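PDB 2PNW: membrane-bound lytic murein transglycosylase from Agrobacterium tumefaciens, which probably cleaves the glycan strands of peptidoglycan as a lytic transglycosylase of the MltA family, forming 1,6-anhydromuramoyl ends. Local coordinates for residues 20-29 with 69-80. Numbering follows the deposited sequence.
Sequences WGQDDPRKLF and VNSPEQARQFFE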
loop_
_atom_site.group_PDB
_atom_site.type_symbol
_atom_site.label_atom_id
_atom_site.label_comp_id
_atom_site.label_asym_id
_atom_site.label_seq_id
_atom_site.Cartn_x
_atom_site.Cartn_y
_atom_site.Cartn_z
ATOM N N TRP A 20 19.582 4.298 -14.526
ATOM C CA TRP A 20 19.352 5.661 -14.007
ATOM C C TRP A 20 19.294 6.669 -15.148
ATOM O O TRP A 20 18.336 7.442 -15.273
ATOM C CB TRP A 20 20.442 6.066 -12.992
ATOM C CG TRP A 20 20.374 7.521 -12.602
ATOM C CD1 TRP A 20 21.183 8.536 -13.038
ATOM C CD2 TRP A 20 19.418 8.120 -11.727
ATOM N NE1 TRP A 20 20.798 9.730 -12.466
ATOM C CE2 TRP A 20 19.711 9.501 -11.663
ATOM C CE3 TRP A 20 18.349 7.616 -10.971
ATOM C CZ2 TRP A 20 18.964 10.392 -10.882
ATOM C CZ3 TRP A 20 17.609 8.506 -10.182
ATOM C CH2 TRP A 20 17.922 9.877 -10.150
ATOM N N GLY A 21 20.314 6.638 -16.001
ATOM C CA GLY A 21 20.401 7.546 -17.136
ATOM C C GLY A 21 19.237 7.523 -18.107
ATOM O O GLY A 21 19.047 8.475 -18.884
ATOM N N GLN A 22 18.461 6.445 -18.090
ATOM C CA GLN A 22 17.339 6.312 -19.012
ATOM C C GLN A 22 15.974 6.605 -18.362
ATOM O O GLN A 22 14.945 6.597 -19.044
ATOM C CB GLN A 22 17.343 4.916 -19.655
ATOM C CG GLN A 22 18.502 4.696 -20.669
ATOM C CD GLN A 22 19.873 4.820 -20.031
ATOM O OE1 GLN A 22 20.217 4.058 -19.125
ATOM N NE2 GLN A 22 20.667 5.790 -20.499
ATOM N N ASP A 23 15.968 6.856 -17.052
ATOM C CA ASP A 23 14.709 7.095 -16.329
ATOM C C ASP A 23 14.263 8.550 -16.449
ATOM O O ASP A 23 15.091 9.464 -16.476
ATOM C CB ASP A 23 14.855 6.696 -14.851
ATOM C CG ASP A 23 13.506 6.637 -14.115
ATOM O OD1 ASP A 23 12.491 6.202 -14.719
ATOM O OD2 ASP A 23 13.472 7.021 -12.929
ATOM N N ASP A 24 12.949 8.759 -16.542
ATOM C CA ASP A 24 12.364 10.092 -16.560
ATOM C C ASP A 24 11.527 10.275 -15.284
ATOM O O ASP A 24 10.349 9.903 -15.277
ATOM C CB ASP A 24 11.460 10.284 -17.798
ATOM C CG ASP A 24 10.714 11.624 -17.783
ATOM O OD1 ASP A 24 10.948 12.457 -16.871
ATOM O OD2 ASP A 24 9.871 11.856 -18.684
ATOM N N PRO A 25 12.126 10.827 -14.208
ATOM C CA PRO A 25 11.380 10.986 -12.937
ATOM C C PRO A 25 10.550 12.282 -12.791
ATOM O O PRO A 25 10.271 12.733 -11.645
ATOM C CB PRO A 25 12.502 10.918 -11.886
ATOM C CG PRO A 25 13.664 11.639 -12.572
ATOM C CD PRO A 25 13.541 11.237 -14.062
ATOM N N ARG A 26 10.136 12.880 -13.907
ATOM C CA ARG A 26 9.389 14.150 -13.834
ATOM C C ARG A 26 8.088 14.088 -13.040
ATOM O O ARG A 26 7.727 15.078 -12.417
ATOM C CB ARG A 26 9.137 14.757 -15.234
ATOM C CG ARG A 26 10.341 15.548 -15.724
ATOM C CD ARG A 26 10.101 16.128 -17.135
ATOM N NE ARG A 26 9.934 15.055 -18.112
ATOM C CZ ARG A 26 9.645 15.246 -19.398
ATOM N NH1 ARG A 26 9.534 16.478 -19.885
ATOM N NH2 ARG A 26 9.485 14.200 -20.190
ATOM N N LYS A 27 7.402 12.943 -13.047
ATOM C CA LYS A 27 6.140 12.825 -12.279
ATOM C C LYS A 27 6.345 12.877 -10.757
ATOM O O LYS A 27 5.381 13.045 -10.001
ATOM C CB LYS A 27 5.407 11.539 -12.617
ATOM C CG LYS A 27 4.801 11.522 -14.010
ATOM C CD LYS A 27 4.001 10.242 -14.230
ATOM C CE LYS A 27 3.480 10.210 -15.671
ATOM N NZ LYS A 27 2.550 9.072 -15.876
ATOM N N LEU A 28 7.590 12.743 -10.317
ATOM C CA LEU A 28 7.879 12.801 -8.877
ATOM C C LEU A 28 7.818 14.205 -8.340
ATOM O O LEU A 28 7.712 14.381 -7.144
ATOM C CB LEU A 28 9.254 12.218 -8.560
ATOM C CG LEU A 28 9.508 10.766 -8.975
ATOM C CD1 LEU A 28 10.730 10.281 -8.224
ATOM C CD2 LEU A 28 8.313 9.837 -8.711
ATOM N N PHE A 29 7.900 15.216 -9.215
ATOM C CA PHE A 29 7.929 16.591 -8.738
ATOM C C PHE A 29 6.570 17.086 -8.226
ATOM O O PHE A 29 6.496 17.604 -7.084
ATOM C CB PHE A 29 8.607 17.492 -9.782
ATOM C CG PHE A 29 10.089 17.269 -9.835
ATOM C CD1 PHE A 29 10.617 16.173 -10.519
ATOM C CD2 PHE A 29 10.951 18.106 -9.140
ATOM C CE1 PHE A 29 11.982 15.936 -10.542
ATOM C CE2 PHE A 29 12.332 17.870 -9.145
ATOM C CZ PHE A 29 12.844 16.779 -9.856
ATOM N N VAL A 69 12.252 22.292 -13.218
ATOM C CA VAL A 69 12.662 21.124 -13.967
ATOM C C VAL A 69 11.814 21.100 -15.220
ATOM O O VAL A 69 10.591 21.223 -15.136
ATOM C CB VAL A 69 12.487 19.831 -13.113
ATOM C CG1 VAL A 69 12.248 18.631 -13.984
ATOM C CG2 VAL A 69 13.710 19.634 -12.227
ATOM N N ASN A 70 12.470 20.981 -16.373
ATOM C CA ASN A 70 11.816 21.068 -17.678
ATOM C C ASN A 70 12.293 20.036 -18.711
ATOM O O ASN A 70 12.097 20.239 -19.922
ATOM C CB ASN A 70 11.978 22.475 -18.269
ATOM C CG ASN A 70 11.057 23.503 -17.621
ATOM O OD1 ASN A 70 9.852 23.265 -17.451
ATOM N ND2 ASN A 70 11.617 24.673 -17.282
ATOM N N SER A 71 12.925 18.958 -18.245
ATOM C CA SER A 71 13.360 17.849 -19.097
ATOM C C SER A 71 13.702 16.655 -18.208
ATOM O O SER A 71 13.977 16.849 -17.027
ATOM C CB SER A 71 14.600 18.258 -19.884
ATOM O OG SER A 71 15.698 18.413 -19.006
ATOM N N PRO A 72 13.692 15.423 -18.760
ATOM C CA PRO A 72 14.155 14.269 -17.976
ATOM C C PRO A 72 15.547 14.491 -17.391
ATOM O O PRO A 72 15.790 14.148 -16.236
ATOM C CB PRO A 72 14.167 13.129 -18.998
ATOM C CG PRO A 72 13.087 13.510 -19.961
ATOM C CD PRO A 72 13.180 15.009 -20.083
ATOM N N GLU A 73 16.439 15.106 -18.174
ATOM C CA GLU A 73 17.808 15.357 -17.714
ATOM C C GLU A 73 17.834 16.307 -16.522
ATOM O O GLU A 73 18.550 16.061 -15.561
ATOM C CB GLU A 73 18.693 15.897 -18.856
ATOM C CG GLU A 73 20.100 16.349 -18.423
ATOM C CD GLU A 73 20.969 15.234 -17.833
ATOM O OE1 GLU A 73 21.888 15.544 -17.033
ATOM O OE2 GLU A 73 20.752 14.045 -18.155
ATOM N N GLN A 74 17.058 17.388 -16.585
ATOM C CA GLN A 74 16.997 18.338 -15.456
ATOM C C GLN A 74 16.410 17.684 -14.203
ATOM O O GLN A 74 16.840 17.967 -13.072
ATOM C CB GLN A 74 16.195 19.562 -15.824
ATOM C CG GLN A 74 16.996 20.560 -16.654
ATOM C CD GLN A 74 16.131 21.649 -17.224
ATOM O OE1 GLN A 74 14.974 21.799 -16.844
ATOM N NE2 GLN A 74 16.687 22.421 -18.152
ATOM N N ALA A 75 15.445 16.793 -14.414
ATOM C CA ALA A 75 14.830 16.023 -13.307
ATOM C C ALA A 75 15.842 15.102 -12.616
ATOM O O ALA A 75 15.959 15.096 -11.391
ATOM C CB ALA A 75 13.661 15.226 -13.837
ATOM N N ARG A 76 16.572 14.309 -13.395
ATOM C CA ARG A 76 17.628 13.459 -12.827
ATOM C C ARG A 76 18.689 14.307 -12.129
ATOM O O ARG A 76 19.174 13.930 -11.057
ATOM C CB ARG A 76 18.289 12.574 -13.901
ATOM C CG ARG A 76 17.375 11.511 -14.492
ATOM C CD ARG A 76 18.142 10.547 -15.385
ATOM N NE ARG A 76 18.752 11.258 -16.507
ATOM C CZ ARG A 76 18.187 11.415 -17.704
ATOM N NH1 ARG A 76 16.980 10.910 -17.959
ATOM N NH2 ARG A 76 18.838 12.081 -18.654
ATOM N N GLN A 77 19.051 15.446 -12.734
ATOM C CA GLN A 77 20.104 16.307 -12.188
ATOM C C GLN A 77 19.718 16.855 -10.831
ATOM O O GLN A 77 20.563 16.993 -9.947
ATOM C CB GLN A 77 20.445 17.468 -13.142
ATOM C CG GLN A 77 21.614 18.343 -12.642
ATOM C CD GLN A 77 22.940 17.585 -12.590
ATOM O OE1 GLN A 77 23.403 17.059 -13.599
ATOM N NE2 GLN A 77 23.554 17.537 -11.413
ATOM N N PHE A 78 18.439 17.175 -10.657
ATOM C CA PHE A 78 17.973 17.581 -9.347
ATOM C C PHE A 78 18.410 16.588 -8.263
ATOM O O PHE A 78 18.958 16.985 -7.217
ATOM C CB PHE A 78 16.445 17.699 -9.314
ATOM C CG PHE A 78 15.914 17.905 -7.924
ATOM C CD1 PHE A 78 16.013 19.156 -7.319
ATOM C CD2 PHE A 78 15.347 16.838 -7.204
ATOM C CE1 PHE A 78 15.566 19.358 -5.990
ATOM C CE2 PHE A 78 14.909 17.018 -5.897
ATOM C CZ PHE A 78 15.012 18.288 -5.284
ATOM N N PHE A 79 18.150 15.304 -8.499
ATOM C CA PHE A 79 18.477 14.267 -7.506
ATOM C C PHE A 79 19.981 14.080 -7.331
ATOM O O PHE A 79 20.460 13.904 -6.202
ATOM C CB PHE A 79 17.770 12.934 -7.827
ATOM C CG PHE A 79 16.278 13.008 -7.654
ATOM C CD1 PHE A 79 15.706 13.002 -6.374
ATOM C CD2 PHE A 79 15.447 13.157 -8.758
ATOM C CE1 PHE A 79 14.317 13.114 -6.202
ATOM C CE2 PHE A 79 14.056 13.282 -8.590
ATOM C CZ PHE A 79 13.501 13.265 -7.312
ATOM N N GLU A 80 20.715 14.104 -8.442
ATOM C CA GLU A 80 22.189 14.006 -8.402
ATOM C C GLU A 80 22.841 15.104 -7.586
ATOM O O GLU A 80 23.800 14.841 -6.884
ATOM C CB GLU A 80 22.778 13.977 -9.817
ATOM C CG GLU A 80 22.223 12.829 -10.638
ATOM C CD GLU A 80 23.009 12.549 -11.897
ATOM O OE1 GLU A 80 24.252 12.742 -11.871
ATOM O OE2 GLU A 80 22.377 12.123 -12.900
#
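Trp20 NE1 donates to Glu80 OE2 at 2.9 Å. The bond is nearly straight (169°) and runs in the indole plane, but it meets the carboxylate from above its own plane. Arg76 CD lies over a face of the same indole, a CH-pi contact. The chain of Arg76 bends at chi3 (-61°), which turns the guanidinium toward the carbonyls of the 20-23 turn. There NH1 donates a hydrogen bond to Asp23 O at 2.8 Å, in the guanidinium plane. NH2 forms a salt bridge with Glu73 OE2, so one group is held from both segments. Gly21 O sits over the guanidinium face without a hydrogen bond.

Arg26 grips Asp24 side-on through NE and NH2. Asp24 OD1 also accepts from Arg26 N, which comes from the face opposite to NE, closing an Asx turn. Pro72 CD packs on the guanidinium, 3.6 Å from Arg26 CZ. Ser71 OG caps helix 72-82 by accepting from Gln74 N. Beyond these polar pairs, the edge of Phe29 points at the face of Phe78 in an offset edge-to-face pair, planes at 70°, and Ala75 CB touches Pro25 CG.

The Asp23 carboxylate is satisfied outside the pair: OD1 by a salt bridge to Arg285, OD2 by a hydrogen bond from Leu319 N of strand 316-324. Phe78 packs on helix 54-66, while Phe79 touches Met32 of helix 28-39 and Leu319.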